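Side-chain contact in benzoylformate Decarboxylase (Polynucleobacter necessarius, PDB 4K9Q), which probably decarboxylates benzoylformate as a thiamine diphosphate- and magnesium-dependent lyase of the TPP enzyme family: residues 184-187 / 188-192. Residues are numbered along the deposited sequence; the frame is centred on the assembly and turned at random.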
ATOM      1  N   PRO A 184      21.599  -9.620  27.046  1.00 19.33           N
ATOM      2  CA  PRO A 184      22.829  -9.814  27.832  1.00 16.35           C
ATOM      3  C   PRO A 184      23.774 -10.876  27.249  1.00 18.24           C
ATOM      4  O   PRO A 184      24.993 -10.715  27.351  1.00 19.83           O
ATOM      5  CB  PRO A 184      22.312 -10.255  29.209  1.00 19.56           C
ATOM      6  CG  PRO A 184      20.861 -10.592  29.006  1.00 25.20           C
ATOM      7  CD  PRO A 184      20.393  -9.728  27.884  1.00 20.41           C
ATOM      8  N   ASP A 185      23.228 -11.929  26.643  1.00 17.84           N
ATOM      9  CA  ASP A 185      24.061 -12.950  25.990  1.00 18.88           C
ATOM     10  C   ASP A 185      24.872 -12.361  24.837  1.00 19.07           C
ATOM     11  O   ASP A 185      26.000 -12.782  24.576  1.00 18.06           O
ATOM     12  CB  ASP A 185      23.214 -14.102  25.443  1.00 21.08           C
ATOM     13  CG  ASP A 185      22.589 -14.949  26.537  1.00 28.76           C
ATOM     14  OD1 ASP A 185      23.090 -14.911  27.681  1.00 31.43           O
ATOM     15  OD2 ASP A 185      21.600 -15.657  26.241  1.00 29.04           O
ATOM     16  N   LYS A 186      24.282 -11.401  24.132  1.00 16.50           N
ATOM     17  CA  LYS A 186      24.961 -10.776  23.006  1.00 15.15           C
ATOM     18  C   LYS A 186      26.004  -9.772  23.489  1.00 14.58           C
ATOM     19  O   LYS A 186      27.070  -9.635  22.883  1.00 16.94           O
ATOM     20  CB  LYS A 186      23.936 -10.130  22.064  1.00 14.99           C
ATOM     21  CG  LYS A 186      23.184 -11.136  21.208  1.00 19.39           C
ATOM     22  CD  LYS A 186      24.090 -11.645  20.103  1.00 20.38           C
ATOM     23  CE  LYS A 186      23.448 -12.741  19.279  1.00 25.47           C
ATOM     24  NZ  LYS A 186      24.417 -13.239  18.262  1.00 24.01           N
ATOM     25  N   VAL A 187      25.712  -9.070  24.583  1.00 19.27           N
ATOM     26  CA  VAL A 187      26.709  -8.177  25.165  1.00 15.40           C
ATOM     27  C   VAL A 187      27.943  -8.994  25.547  1.00 17.18           C
ATOM     28  O   VAL A 187      29.076  -8.587  25.281  1.00 17.73           O
ATOM     29  CB  VAL A 187      26.199  -7.446  26.417  1.00 16.70           C
ATOM     30  CG1 VAL A 187      27.296  -6.558  26.992  1.00 17.57           C
ATOM     31  CG2 VAL A 187      24.964  -6.615  26.097  1.00 16.00           C
ATOM     32  N   LYS A 188      27.716 -10.143  26.177  1.00 18.42           N
ATOM     33  CA  LYS A 188      28.815 -11.020  26.580  1.00 19.45           C
ATOM     34  C   LYS A 188      29.619 -11.490  25.368  1.00 18.28           C
ATOM     35  O   LYS A 188      30.850 -11.435  25.364  1.00 18.12           O
ATOM     36  CB  LYS A 188      28.274 -12.224  27.355  1.00 19.97           C
ATOM     37  CG  LYS A 188      29.355 -13.133  27.907  1.00 30.28           C
ATOM     38  CD  LYS A 188      28.761 -14.234  28.786  1.00 42.86           C
ATOM     39  CE  LYS A 188      29.836 -15.209  29.267  1.00 55.56           C
ATOM     40  NZ  LYS A 188      29.279 -16.318  30.107  1.00 54.65           N
ATOM     41  N   GLU A 189      28.913 -11.944  24.340  1.00 17.52           N
ATOM     42  CA  GLU A 189      29.551 -12.368  23.099  1.00 17.57           C
ATOM     43  C   GLU A 189      30.378 -11.236  22.482  1.00 17.88           C
ATOM     44  O   GLU A 189      31.534 -11.431  22.091  1.00 17.57           O
ATOM     45  CB  GLU A 189      28.489 -12.849  22.110  1.00 18.58           C
ATOM     46  CG  GLU A 189      29.059 -13.291  20.767  1.00 20.68           C
ATOM     47  CD  GLU A 189      27.988 -13.481  19.707  1.00 26.33           C
ATOM     48  OE1 GLU A 189      26.798 -13.632  20.075  1.00 26.83           O
ATOM     49  OE2 GLU A 189      28.339 -13.474  18.505  1.00 27.68           O
ATOM     50  N   PHE A 190      29.789 -10.045  22.394  1.00 14.00           N
ATOM     51  CA  PHE A 190      30.497  -8.915  21.796  1.00 16.08           C
ATOM     52  C   PHE A 190      31.718  -8.519  22.628  1.00 16.65           C
ATOM     53  O   PHE A 190      32.786  -8.229  22.085  1.00 14.94           O
ATOM     54  CB  PHE A 190      29.564  -7.711  21.615  1.00 16.46           C
ATOM     55  CG  PHE A 190      28.650  -7.813  20.420  1.00 14.36           C
ATOM     56  CD1 PHE A 190      28.260  -9.042  19.917  1.00 19.98           C
ATOM     57  CD2 PHE A 190      28.182  -6.656  19.796  1.00 18.51           C
ATOM     58  CE1 PHE A 190      27.420  -9.127  18.818  1.00 20.01           C
ATOM     59  CE2 PHE A 190      27.346  -6.737  18.697  1.00 16.21           C
ATOM     60  CZ  PHE A 190      26.973  -7.964  18.201  1.00 12.84           C
ATOM     61  N   ALA A 191      31.560  -8.513  23.951  1.00 15.91           N
ATOM     62  CA  ALA A 191      32.666  -8.169  24.844  1.00 18.47           C
ATOM     63  C   ALA A 191      33.818  -9.156  24.677  1.00 21.59           C
ATOM     64  O   ALA A 191      34.984  -8.764  24.649  1.00 19.29           O
ATOM     65  CB  ALA A 191      32.191  -8.138  26.288  1.00 19.06           C
ATOM     66  N   GLN A 192      33.488 -10.435  24.547  1.00 19.19           N
ATOM     67  CA  GLN A 192      34.509 -11.457  24.334  1.00 23.33           C
ATOM     68  C   GLN A 192      35.290 -11.198  23.046  1.00 21.23           C
ATOM     69  O   GLN A 192      36.521 -11.304  23.022  1.00 19.74           O
ATOM     70  CB  GLN A 192      33.883 -12.850  24.298  1.00 26.50           C
ATOM     71  CG  GLN A 192      33.366 -13.334  25.644  1.00 32.30           C
ATOM     72  CD  GLN A 192      32.553 -14.619  25.537  0.70 33.56           C
ATOM     73  OE1 GLN A 192      32.358 -15.162  24.448  0.70 36.73           O
ATOM     74  NE2 GLN A 192      32.073 -15.108  26.675  0.70 40.63           N
TER
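Lys188 opens the second turn of helix 184-196 by donating its N to Pro184 O at 3.0 Å, the first of four successive i to i+4 bonds that join 184-187 to 188-192. Glu189 N follows, bonded to Asp185 O, while its side chain runs alongside that of Lys186 in the same direction. CG of Glu189 stands anti to the backbone N (chi1 179°) and the chain continues extended, whereas Lys186 bends at chi2 (-75°), bringing NZ 3.0 Å from Glu189 OE1 in an i to i+3 salt bridge. The ammonium takes the syn lone pair of OE1. With an alanine at Lys186, the Glu189 carboxylate would probably lose this partner and turn more easily. Phe190 N reaches Lys186 O at 2.8 Å; the side chains of Phe190 and Lys186 both touch Leu311 of strand 309-312, and Lys186 also meets Val176 of a neighbouring subunit. Ala191 N closes on Val187 O at 2.8 Å, and both side chains pack on Leu325, in a loop, so the helix's apolar side lies within the Rossmann-like central domain. The single ammonium-carboxylate bond, between partly exposed residues, ties successive turns without burying a charge and probably adds only modestly to the backbone bonds.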